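Local coordinates for protein quinoline 2-oxidoreductase large subunit (Pseudomonas putida, PDB 1T3Q) that houses the molybdenum and pterin cytosine dinucleotide site of a molybdenum hydroxylase of the xanthine dehydrogenase family, which probably oxidises quinoline at carbon 2, at residues A487-D492 against V497-S502; Q516-V521 against S527-Q532; V568-G573 against P618-T623; E604-A609 against A622-T627. One frame throughout, in Å; residues are numbered along the deposited sequence.

Interaction 1 of 4, residues A487-D492 against V497-S502; sequences ATVRID and VTVTTS
R490 and T498 form a hydrogen-bonded pair toward the turn of this antiparallel beta hairpin, each taking the other's backbone N-H on its own carbonyl oxygen; T498 N meets R490 O at 2.9 Å in a nearly straight bond (175°). The next hydrogen-bonded pair, T488 with T500, is equally snug, with T500 N 2.8 Å from T488 O. Between them V489 and V499 form a non-hydrogen-bonded pair, and V489 CG1 reaches diagonally to V497 CG1 at 4.0 Å. These valines make the tight, apolar face, packed beneath helices 510-522 and 549-576.

The opposite face, bearing T488, R490, T498 and T500, is the looser, polar side, where a water and the second subunit take the place of close apolar packing. The water lies 2.8 Å from T498 O, to which it can donate, and 2.7 Å from T500 OG1, a hydroxyl that is also bonded to Q532. Nearer the turn, T498 keeps OG1 anti to its carbonyl carbon (chi1 -59°), from where the hydroxyl donates to the syn lone pair of D492 OD2 at 2.7 Å. The R490 chain bends at chi3, bringing NE to 2.8 Å from D492 OD1 in a salt bridge, while its NH2 bonds T498 OG1 only weakly. R230 of the second subunit pairs with the same D492 OD1. With an alanine in place of D492, the T498 hydroxyl would probably lose its acceptor, and the close R490 and R230 charges the carboxylate they share. One carboxylate thus ties both strands to the subunit interface and is likely to offset part of the charge of the two nearby arginines.

Interaction 2 of 4, residues Q516-V521 against S527-Q532; sequences QIAADV and SDVVIQ
V529 spreads its two methyl groups over neighbouring residues of helix 510-522, A518 and A519, and this apolar touch is the direct contact between segments 516-521 and 527-532. CG1 of V529 stands anti to the backbone N (chi1 -178°) and meets A518 CB at 3.9 Å. That torsion sends the other branch, CG2, toward A519, where it rests on the backbone as much as on the methyl: A519 CA is 4.0 Å from V529 CG2, and A519 CB is 4.1 Å from it. Because both helix residues are alanines, a branched side chain can lie close to the helix surface, and the CA atoms of A519 and V529 come within 6.5 Å.

Polar groups take no part in joining the two segments and work in other directions. The helix keeps its own backbone bonds, such as V521 N to I517 O at 3.1 Å. Q516 and D520 turn toward the N-terminal part of the chain: D520 accepts from the backbone of K12, S13 and I14, and Q516 NE2 donates to the S13 and T16 carbonyls.

In the fold, this is the helix-on-strand packing of a beta-alpha-beta crossover, in which helix 510-522 links the parallel neighbours 497-501 and 529-532. The helix covers one face of the sheet: A518 also lies on V499, and V529 on V497. Helix 549-576 packs alongside, its I557 touching A518, while strand 529-532 forms the sheet's edge within this chain.

Interaction 3 of 4, residues V568-G573 against P618-T623; sequences VKQLAG and PGFDAT
The irregular segment that leads from helix 602-611 into strand 625-629 leans on residues 568-573 of helix 549-576 chiefly through the F620 ring, which meets Q570 and L571. With CG anti to the backbone N (chi1 -174°), the F620 side chain swings from the loop toward the helix. Q570 approaches the rim of the ring: its amide nitrogen NE2 lies in the ring plane, 3.6 Å from F620 CD2. The amide is turned 68° from the ring, so the two do not stack. Farther round, the ring's CZ is 4.1 Å from L571 CB, the apolar part of the contact. One face of the ring carries the backbone N of A622, 3.7 Å above the plane and displaced toward the rim, and H616 adds an edge-to-face partner.

The same NE2 of Q570 donates to a water at 2.7 Å. That water also accepts from the backbone N of D621 at 3.0 Å, giving helix and loop a mediated polar link. The loop is braced just beyond by an Asx turn: D621 OD2 accepts from T623 N at 3.2 Å and from T623 OG1 at 2.7 Å, both donors coming from one face of the carboxylate. D621 OD1 pairs with R559 of the second subunit, and R567, a turn earlier on the helix, donates to the T623 carbonyl.

The chemistry is therefore mixed. Between 568-573 and 618-623 a buried ring supplies the apolar packing, and a water receiving two N-H groups stands in for a direct hydrogen bond.

Interaction 4 of 4, residues E604-A609 against A622-T627; sequences EVVGAA and ATLEAT
L624 and A609 bury the most surface here, and they meet directly: L624 CD1 presses on A609 CB at 3.7 Å. The leucine points toward helix 602-611 from the residue just before strand 625-629, its CG anti to the carbonyl carbon (chi1 -74°). Its CD1 methyl settles between two positions one helical turn apart, A609 and V606, with V606 CG1 at 4.0 Å; the valine and leucine side chains slant across each other. A622, two residues earlier, points the same way and adds the third touch. Its CB lies 3.8 Å from the backbone carbonyl oxygen of A609, so a methyl group meets the helix backbone itself.

Two further apolar neighbours flank the contact, L571 of helix 549-576 on A609 and I491 of the adjacent strand on V606. L624 also shares a backbone hydrogen bond with I491, so the residue that packs on the helix is tied to the sheet as well; Y610 OH, from the same helix, bonds I491 O.

All the touches between the two segments are van der Waals contacts, most of them between methyl groups. Between them the fit probably rests on shape and the exclusion of water.

How the interactions relate
All four contacts belong to the second molybdopterin cofactor-binding region of the chain. Interactions 1, 2 and 4 reach one four-stranded mixed sheet, ordered 529-532, 497-501, 486-491, 625-629: the hairpin of interaction 1 is its middle, and interactions 2 and 4 reach its edge strands. Centres of 1 and 2 are about 9 Å apart, of 1 and 4 about 13 Å. Along the chain, 1 precedes 2, and 3 and 4 follow, ending on the shared A622 and T623, centres about 8 Å apart. Helices cover one face of the sheet and the second subunit lies against the other; interaction 3 packs the loop before strand 625-629 onto helix 549-576, which touches the hairpin through V568.

Interaction 1 of 4, residues A487-D492 against V497-S502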
loop_
_atom_site.group_PDB
_atom_site.type_symbol
_atom_site.label_atom_id
_atom_site.label_comp_id
_atom_site.label_asym_id
_atom_site.label_seq_id
_atom_site.Cartn_x
_atom_site.Cartn_y
_atom_site.Cartn_z
ATOM N N ALA B 487 22.721 -5.323 0.343
ATOM C CA ALA B 487 21.932 -4.934 1.499
ATOM C C ALA B 487 22.204 -3.461 1.690
ATOM O O ALA B 487 23.257 -2.962 1.295
ATOM C CB ALA B 487 22.368 -5.708 2.738
ATOM N N THR B 488 21.245 -2.759 2.278
ATOM C CA THR B 488 21.421 -1.350 2.538
ATOM C C THR B 488 21.242 -1.154 4.029
ATOM O O THR B 488 20.408 -1.810 4.656
ATOM C CB THR B 488 20.392 -0.493 1.771
ATOM O OG1 THR B 488 20.606 -0.644 0.361
ATOM C CG2 THR B 488 20.540 0.972 2.141
ATOM N N VAL B 489 22.056 -0.274 4.594
ATOM C CA VAL B 489 21.986 0.021 6.013
ATOM C C VAL B 489 22.049 1.523 6.184
ATOM O O VAL B 489 22.939 2.186 5.643
ATOM C CB VAL B 489 23.155 -0.628 6.792
ATOM C CG1 VAL B 489 23.132 -0.166 8.245
ATOM C CG2 VAL B 489 23.042 -2.140 6.734
ATOM N N ARG B 490 21.084 2.058 6.921
ATOM C CA ARG B 490 21.030 3.479 7.200
ATOM C C ARG B 490 20.981 3.663 8.699
ATOM O O ARG B 490 20.242 2.967 9.391
ATOM C CB ARG B 490 19.769 4.120 6.605
ATOM C CG ARG B 490 19.577 5.586 7.017
ATOM C CD ARG B 490 18.297 6.173 6.421
ATOM N NE ARG B 490 17.102 5.585 7.023
ATOM C CZ ARG B 490 15.894 5.601 6.468
ATOM N NH1 ARG B 490 15.706 6.177 5.286
ATOM N NH2 ARG B 490 14.873 5.031 7.090
ATOM N N ILE B 491 21.783 4.589 9.199
ATOM C CA ILE B 491 21.752 4.891 10.615
ATOM C C ILE B 491 20.853 6.108 10.656
ATOM O O ILE B 491 21.193 7.153 10.106
ATOM C CB ILE B 491 23.137 5.271 11.173
ATOM C CG1 ILE B 491 24.119 4.114 10.974
ATOM C CG2 ILE B 491 23.007 5.614 12.663
ATOM C CD1 ILE B 491 25.544 4.422 11.439
ATOM N N ASP B 492 19.687 5.970 11.273
ATOM C CA ASP B 492 18.764 7.087 11.359
ATOM C C ASP B 492 19.339 8.146 12.310
ATOM O O ASP B 492 20.112 7.821 13.212
ATOM C CB ASP B 492 17.397 6.565 11.816
ATOM C CG ASP B 492 16.828 5.541 10.841
ATOM O OD1 ASP B 492 16.485 5.935 9.705
ATOM O OD2 ASP B 492 16.746 4.345 11.192
ATOM N N VAL B 497 18.570 2.106 13.629
ATOM C CA VAL B 497 19.104 1.529 12.398
ATOM C C VAL B 497 18.043 0.910 11.490
ATOM O O VAL B 497 17.204 0.134 11.943
ATOM C CB VAL B 497 20.152 0.446 12.731
ATOM C CG1 VAL B 497 20.749 -0.121 11.461
ATOM C CG2 VAL B 497 21.244 1.034 13.616
ATOM N N THR B 498 18.105 1.249 10.202
ATOM C CA THR B 498 17.170 0.725 9.207
ATOM C C THR B 498 17.944 -0.111 8.192
ATOM O O THR B 498 18.812 0.403 7.486
ATOM C CB THR B 498 16.449 1.861 8.461
ATOM O OG1 THR B 498 15.727 2.664 9.401
ATOM C CG2 THR B 498 15.473 1.290 7.428
ATOM N N VAL B 499 17.632 -1.402 8.139
ATOM C CA VAL B 499 18.289 -2.329 7.224
ATOM C C VAL B 499 17.323 -2.738 6.119
ATOM O O VAL B 499 16.151 -3.010 6.382
ATOM C CB VAL B 499 18.746 -3.611 7.966
ATOM C CG1 VAL B 499 19.419 -4.574 6.998
ATOM C CG2 VAL B 499 19.690 -3.246 9.097
ATOM N N THR B 500 17.811 -2.764 4.884
ATOM C CA THR B 500 16.983 -3.181 3.762
ATOM C C THR B 500 17.672 -4.379 3.129
ATOM O O THR B 500 18.863 -4.337 2.807
ATOM C CB THR B 500 16.815 -2.066 2.709
ATOM O OG1 THR B 500 16.284 -0.892 3.337
ATOM C CG2 THR B 500 15.842 -2.514 1.614
ATOM N N THR B 501 16.928 -5.465 2.979
ATOM C CA THR B 501 17.488 -6.671 2.400
ATOM C C THR B 501 16.688 -7.174 1.204
ATOM O O THR B 501 15.507 -6.867 1.039
ATOM C CB THR B 501 17.581 -7.791 3.454
ATOM O OG1 THR B 501 18.226 -8.932 2.881
ATOM C CG2 THR B 501 16.194 -8.188 3.947
ATOM N N SER B 502 17.372 -7.944 0.370
ATOM C CA SER B 502 16.806 -8.537 -0.824
ATOM C C SER B 502 16.346 -9.954 -0.474
ATOM O O SER B 502 15.710 -10.639 -1.276
ATOM C CB SER B 502 17.882 -8.571 -1.906
ATOM O OG SER B 502 19.147 -8.883 -1.325
HETATM O O HOH W 1 18.077 0.490 4.771
#

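Interaction 2 of 4, residues Q516-V521 against S527-Q532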
loop_
_atom_site.group_PDB
_atom_site.type_symbol
_atom_site.label_atom_id
_atom_site.label_comp_id
_atom_site.label_asym_id
_atom_site.label_seq_id
_atom_site.Cartn_x
_atom_site.Cartn_y
_atom_site.Cartn_z
ATOM N N GLN B 516 19.600 -9.053 14.585
ATOM C CA GLN B 516 20.617 -9.442 15.556
ATOM C C GLN B 516 22.008 -9.216 14.971
ATOM O O GLN B 516 22.923 -8.771 15.665
ATOM C CB GLN B 516 20.445 -10.915 15.941
ATOM C CG GLN B 516 19.212 -11.188 16.797
ATOM C CD GLN B 516 19.073 -12.653 17.164
ATOM O OE1 GLN B 516 18.309 -13.388 16.546
ATOM N NE2 GLN B 516 19.828 -13.087 18.172
ATOM N N ILE B 517 22.160 -9.521 13.687
ATOM C CA ILE B 517 23.437 -9.341 13.003
ATOM C C ILE B 517 23.781 -7.857 12.887
ATOM O O ILE B 517 24.890 -7.441 13.224
ATOM C CB ILE B 517 23.403 -9.948 11.572
ATOM C CG1 ILE B 517 23.268 -11.471 11.652
ATOM C CG2 ILE B 517 24.671 -9.554 10.807
ATOM C CD1 ILE B 517 23.041 -12.141 10.307
ATOM N N ALA B 518 22.826 -7.059 12.415
ATOM C CA ALA B 518 23.055 -5.631 12.243
ATOM C C ALA B 518 23.364 -4.939 13.567
ATOM O O ALA B 518 24.214 -4.049 13.631
ATOM C CB ALA B 518 21.840 -4.982 11.583
ATOM N N ALA B 519 22.661 -5.349 14.615
ATOM C CA ALA B 519 22.849 -4.778 15.943
ATOM C C ALA B 519 24.293 -4.970 16.403
ATOM O O ALA B 519 24.931 -4.035 16.898
ATOM C CB ALA B 519 21.900 -5.442 16.924
ATOM N N ASP B 520 24.806 -6.181 16.234
ATOM C CA ASP B 520 26.175 -6.483 16.646
ATOM C C ASP B 520 27.236 -5.748 15.843
ATOM O O ASP B 520 28.246 -5.316 16.402
ATOM C CB ASP B 520 26.418 -7.995 16.596
ATOM C CG ASP B 520 25.812 -8.711 17.793
ATOM O OD1 ASP B 520 25.970 -9.943 17.915
ATOM O OD2 ASP B 520 25.179 -8.023 18.623
ATOM N N VAL B 521 27.018 -5.602 14.537
ATOM C CA VAL B 521 27.989 -4.903 13.702
ATOM C C VAL B 521 28.105 -3.434 14.118
ATOM O O VAL B 521 29.210 -2.902 14.232
ATOM C CB VAL B 521 27.614 -4.966 12.199
ATOM C CG1 VAL B 521 28.563 -4.093 11.388
ATOM C CG2 VAL B 521 27.685 -6.400 11.699
ATOM N N SER B 527 16.868 -4.154 19.436
ATOM C CA SER B 527 15.573 -3.484 19.484
ATOM C C SER B 527 15.614 -2.132 18.776
ATOM O O SER B 527 14.568 -1.550 18.485
ATOM C CB SER B 527 15.130 -3.293 20.937
ATOM O OG SER B 527 16.033 -2.456 21.637
ATOM N N ASP B 528 16.820 -1.634 18.505
ATOM C CA ASP B 528 16.992 -0.350 17.819
ATOM C C ASP B 528 17.173 -0.541 16.316
ATOM O O ASP B 528 17.462 0.411 15.594
ATOM C CB ASP B 528 18.213 0.398 18.361
ATOM C CG ASP B 528 17.943 1.081 19.678
ATOM O OD1 ASP B 528 18.881 1.692 20.227
ATOM O OD2 ASP B 528 16.795 1.015 20.160
ATOM N N VAL B 529 16.997 -1.776 15.860
ATOM C CA VAL B 529 17.163 -2.108 14.450
ATOM C C VAL B 529 15.887 -2.656 13.830
ATOM O O VAL B 529 15.162 -3.418 14.467
ATOM C CB VAL B 529 18.257 -3.190 14.277
ATOM C CG1 VAL B 529 18.458 -3.509 12.800
ATOM C CG2 VAL B 529 19.552 -2.721 14.913
ATOM N N VAL B 530 15.605 -2.275 12.587
ATOM C CA VAL B 530 14.438 -2.820 11.907
ATOM C C VAL B 530 14.865 -3.376 10.553
ATOM O O VAL B 530 15.690 -2.780 9.859
ATOM C CB VAL B 530 13.309 -1.775 11.698
ATOM C CG1 VAL B 530 13.766 -0.656 10.773
ATOM C CG2 VAL B 530 12.089 -2.466 11.113
ATOM N N ILE B 531 14.324 -4.537 10.201
ATOM C CA ILE B 531 14.638 -5.165 8.930
ATOM C C ILE B 531 13.513 -4.910 7.928
ATOM O O ILE B 531 12.349 -5.234 8.182
ATOM C CB ILE B 531 14.832 -6.688 9.085
ATOM C CG1 ILE B 531 15.952 -6.970 10.093
ATOM C CG2 ILE B 531 15.171 -7.319 7.728
ATOM C CD1 ILE B 531 17.288 -6.343 9.722
ATOM N N GLN B 532 13.878 -4.314 6.797
ATOM C CA GLN B 532 12.944 -4.014 5.719
ATOM C C GLN B 532 13.191 -5.013 4.601
ATOM O O GLN B 532 14.312 -5.133 4.107
ATOM C CB GLN B 532 13.169 -2.592 5.193
ATOM C CG GLN B 532 12.766 -1.517 6.172
ATOM C CD GLN B 532 12.903 -0.122 5.608
ATOM O OE1 GLN B 532 12.225 0.797 6.055
ATOM N NE2 GLN B 532 13.791 0.050 4.633
#

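Interaction 3 of 4, residues V568-G573 against P618-T623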
loop_
_atom_site.group_PDB
_atom_site.type_symbol
_atom_site.label_atom_id
_atom_site.label_comp_id
_atom_site.label_asym_id
_atom_site.label_seq_id
_atom_site.Cartn_x
_atom_site.Cartn_y
_atom_site.Cartn_z
ATOM N N VAL B 568 31.177 6.723 11.147
ATOM C CA VAL B 568 30.868 7.102 12.520
ATOM C C VAL B 568 32.183 7.099 13.319
ATOM O O VAL B 568 32.420 7.979 14.148
ATOM C CB VAL B 568 29.848 6.115 13.166
ATOM C CG1 VAL B 568 29.767 6.348 14.674
ATOM C CG2 VAL B 568 28.462 6.323 12.548
ATOM N N LYS B 569 33.044 6.121 13.048
ATOM C CA LYS B 569 34.333 6.024 13.741
ATOM C C LYS B 569 35.226 7.217 13.393
ATOM O O LYS B 569 35.933 7.746 14.251
ATOM C CB LYS B 569 35.033 4.713 13.371
ATOM C CG LYS B 569 34.355 3.471 13.955
ATOM C CD LYS B 569 34.773 2.188 13.241
ATOM C CE LYS B 569 36.259 1.895 13.396
ATOM N NZ LYS B 569 36.660 0.635 12.695
ATOM N N GLN B 570 35.185 7.641 12.133
ATOM C CA GLN B 570 35.978 8.777 11.678
ATOM C C GLN B 570 35.560 10.062 12.373
ATOM O O GLN B 570 36.399 10.869 12.770
ATOM C CB GLN B 570 35.831 8.957 10.167
ATOM C CG GLN B 570 36.315 7.771 9.370
ATOM C CD GLN B 570 36.043 7.914 7.889
ATOM O OE1 GLN B 570 36.277 6.989 7.118
ATOM N NE2 GLN B 570 35.547 9.074 7.486
ATOM N N LEU B 571 34.256 10.264 12.507
ATOM C CA LEU B 571 33.751 11.461 13.155
ATOM C C LEU B 571 34.064 11.409 14.646
ATOM O O LEU B 571 34.463 12.409 15.245
ATOM C CB LEU B 571 32.238 11.581 12.948
ATOM C CG LEU B 571 31.572 12.784 13.615
ATOM C CD1 LEU B 571 32.235 14.061 13.119
ATOM C CD2 LEU B 571 30.079 12.803 13.295
ATOM N N ALA B 572 33.876 10.240 15.244
ATOM C CA ALA B 572 34.135 10.069 16.667
ATOM C C ALA B 572 35.619 10.264 16.971
ATOM O O ALA B 572 35.980 10.902 17.961
ATOM C CB ALA B 572 33.686 8.687 17.110
ATOM N N GLY B 573 36.472 9.708 16.118
ATOM C CA GLY B 573 37.905 9.840 16.322
ATOM C C GLY B 573 38.333 11.293 16.237
ATOM O O GLY B 573 39.241 11.732 16.946
ATOM N N PRO B 618 38.061 16.950 7.932
ATOM C CA PRO B 618 38.219 17.245 6.502
ATOM C C PRO B 618 38.074 16.017 5.598
ATOM O O PRO B 618 38.492 14.916 5.958
ATOM C CB PRO B 618 39.615 17.874 6.430
ATOM C CG PRO B 618 40.333 17.246 7.596
ATOM C CD PRO B 618 39.288 17.278 8.681
ATOM N N GLY B 619 37.467 16.225 4.430
ATOM C CA GLY B 619 37.262 15.153 3.469
ATOM C C GLY B 619 36.188 14.150 3.860
ATOM O O GLY B 619 35.974 13.154 3.173
ATOM N N PHE B 620 35.516 14.415 4.974
ATOM C CA PHE B 620 34.468 13.542 5.493
ATOM C C PHE B 620 33.282 13.387 4.545
ATOM O O PHE B 620 32.908 14.331 3.848
ATOM C CB PHE B 620 33.961 14.108 6.822
ATOM C CG PHE B 620 32.971 13.226 7.540
ATOM C CD1 PHE B 620 31.738 13.734 7.943
ATOM C CD2 PHE B 620 33.295 11.916 7.876
ATOM C CE1 PHE B 620 30.847 12.955 8.674
ATOM C CE2 PHE B 620 32.409 11.126 8.606
ATOM C CZ PHE B 620 31.181 11.652 9.008
ATOM N N ASP B 621 32.707 12.187 4.519
ATOM C CA ASP B 621 31.515 11.920 3.721
ATOM C C ASP B 621 30.443 11.621 4.770
ATOM O O ASP B 621 30.396 10.528 5.341
ATOM C CB ASP B 621 31.714 10.716 2.793
ATOM C CG ASP B 621 30.534 10.507 1.848
ATOM O OD1 ASP B 621 30.648 9.683 0.918
ATOM O OD2 ASP B 621 29.491 11.166 2.041
ATOM N N ALA B 622 29.595 12.609 5.034
ATOM C CA ALA B 622 28.552 12.478 6.044
ATOM C C ALA B 622 27.405 11.519 5.713
ATOM O O ALA B 622 26.495 11.345 6.520
ATOM C CB ALA B 622 28.000 13.857 6.377
ATOM N N THR B 623 27.442 10.891 4.544
ATOM C CA THR B 623 26.384 9.961 4.164
ATOM C C THR B 623 26.338 8.771 5.121
ATOM O O THR B 623 27.303 8.007 5.204
ATOM C CB THR B 623 26.601 9.408 2.747
ATOM O OG1 THR B 623 26.863 10.489 1.843
ATOM C CG2 THR B 623 25.359 8.660 2.284
HETATM O O HOH W 2 34.360 9.803 5.199
#

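Interaction 4 of 4, residues E604-A609 against A622-T627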
loop_
_atom_site.group_PDB
_atom_site.type_symbol
_atom_site.label_atom_id
_atom_site.label_comp_id
_atom_site.label_asym_id
_atom_site.label_seq_id
_atom_site.Cartn_x
_atom_site.Cartn_y
_atom_site.Cartn_z
ATOM N N GLU B 604 24.739 10.531 19.953
ATOM C CA GLU B 604 25.354 11.852 19.910
ATOM C C GLU B 604 26.277 12.012 18.703
ATOM O O GLU B 604 26.297 13.067 18.071
ATOM C CB GLU B 604 26.132 12.133 21.201
ATOM C CG GLU B 604 26.747 13.529 21.242
ATOM C CD GLU B 604 27.446 13.835 22.557
ATOM O OE1 GLU B 604 28.008 14.943 22.687
ATOM O OE2 GLU B 604 27.433 12.975 23.461
ATOM N N VAL B 605 27.039 10.970 18.381
ATOM C CA VAL B 605 27.940 11.034 17.233
ATOM C C VAL B 605 27.097 11.112 15.961
ATOM O O VAL B 605 27.339 11.941 15.089
ATOM C CB VAL B 605 28.851 9.787 17.145
ATOM C CG1 VAL B 605 29.805 9.922 15.956
ATOM C CG2 VAL B 605 29.640 9.627 18.432
ATOM N N VAL B 606 26.105 10.236 15.869
ATOM C CA VAL B 606 25.219 10.210 14.713
ATOM C C VAL B 606 24.521 11.557 14.582
ATOM O O VAL B 606 24.402 12.095 13.483
ATOM C CB VAL B 606 24.172 9.080 14.845
ATOM C CG1 VAL B 606 23.132 9.176 13.718
ATOM C CG2 VAL B 606 24.876 7.731 14.801
ATOM N N GLY B 607 24.061 12.099 15.707
ATOM C CA GLY B 607 23.393 13.388 15.683
ATOM C C GLY B 607 24.276 14.437 15.028
ATOM O O GLY B 607 23.819 15.222 14.190
ATOM N N ALA B 608 25.551 14.442 15.402
ATOM C CA ALA B 608 26.515 15.391 14.853
ATOM C C ALA B 608 26.793 15.123 13.373
ATOM O O ALA B 608 26.993 16.053 12.599
ATOM C CB ALA B 608 27.829 15.329 15.654
ATOM N N ALA B 609 26.815 13.852 12.983
ATOM C CA ALA B 609 27.070 13.509 11.585
ATOM C C ALA B 609 25.996 14.123 10.698
ATOM O O ALA B 609 26.285 14.649 9.620
ATOM C CB ALA B 609 27.094 11.990 11.406
ATOM N N ALA B 622 29.595 12.609 5.034
ATOM C CA ALA B 622 28.552 12.478 6.044
ATOM C C ALA B 622 27.405 11.519 5.713
ATOM O O ALA B 622 26.495 11.345 6.520
ATOM C CB ALA B 622 28.000 13.857 6.377
ATOM N N THR B 623 27.442 10.891 4.544
ATOM C CA THR B 623 26.384 9.961 4.164
ATOM C C THR B 623 26.338 8.771 5.121
ATOM O O THR B 623 27.303 8.007 5.204
ATOM C CB THR B 623 26.601 9.408 2.747
ATOM O OG1 THR B 623 26.863 10.489 1.843
ATOM C CG2 THR B 623 25.359 8.660 2.284
ATOM N N LEU B 624 25.227 8.603 5.840
ATOM C CA LEU B 624 25.114 7.478 6.764
ATOM C C LEU B 624 24.168 6.366 6.305
ATOM O O LEU B 624 23.491 5.731 7.112
ATOM C CB LEU B 624 24.729 7.957 8.173
ATOM C CG LEU B 624 25.838 8.653 8.978
ATOM C CD1 LEU B 624 25.392 8.794 10.433
ATOM C CD2 LEU B 624 27.137 7.847 8.920
ATOM N N GLU B 625 24.133 6.139 4.995
ATOM C CA GLU B 625 23.337 5.075 4.402
ATOM C C GLU B 625 24.216 4.526 3.286
ATOM O O GLU B 625 24.736 5.289 2.468
ATOM C CB GLU B 625 22.014 5.607 3.824
ATOM C CG GLU B 625 21.130 4.503 3.240
ATOM C CD GLU B 625 19.698 4.957 2.962
ATOM O OE1 GLU B 625 18.889 4.117 2.512
ATOM O OE2 GLU B 625 19.380 6.144 3.195
ATOM N N ALA B 626 24.399 3.212 3.262
ATOM C CA ALA B 626 25.249 2.597 2.250
ATOM C C ALA B 626 24.728 1.239 1.820
ATOM O O ALA B 626 23.977 0.586 2.547
ATOM C CB ALA B 626 26.679 2.463 2.786
ATOM N N THR B 627 25.157 0.813 0.636
ATOM C CA THR B 627 24.743 -0.457 0.063
ATOM C C THR B 627 25.973 -1.241 -0.386
ATOM O O THR B 627 26.951 -0.662 -0.857
ATOM C CB THR B 627 23.815 -0.215 -1.153
ATOM O OG1 THR B 627 22.671 0.535 -0.724
ATOM C CG2 THR B 627 23.357 -1.533 -1.767
#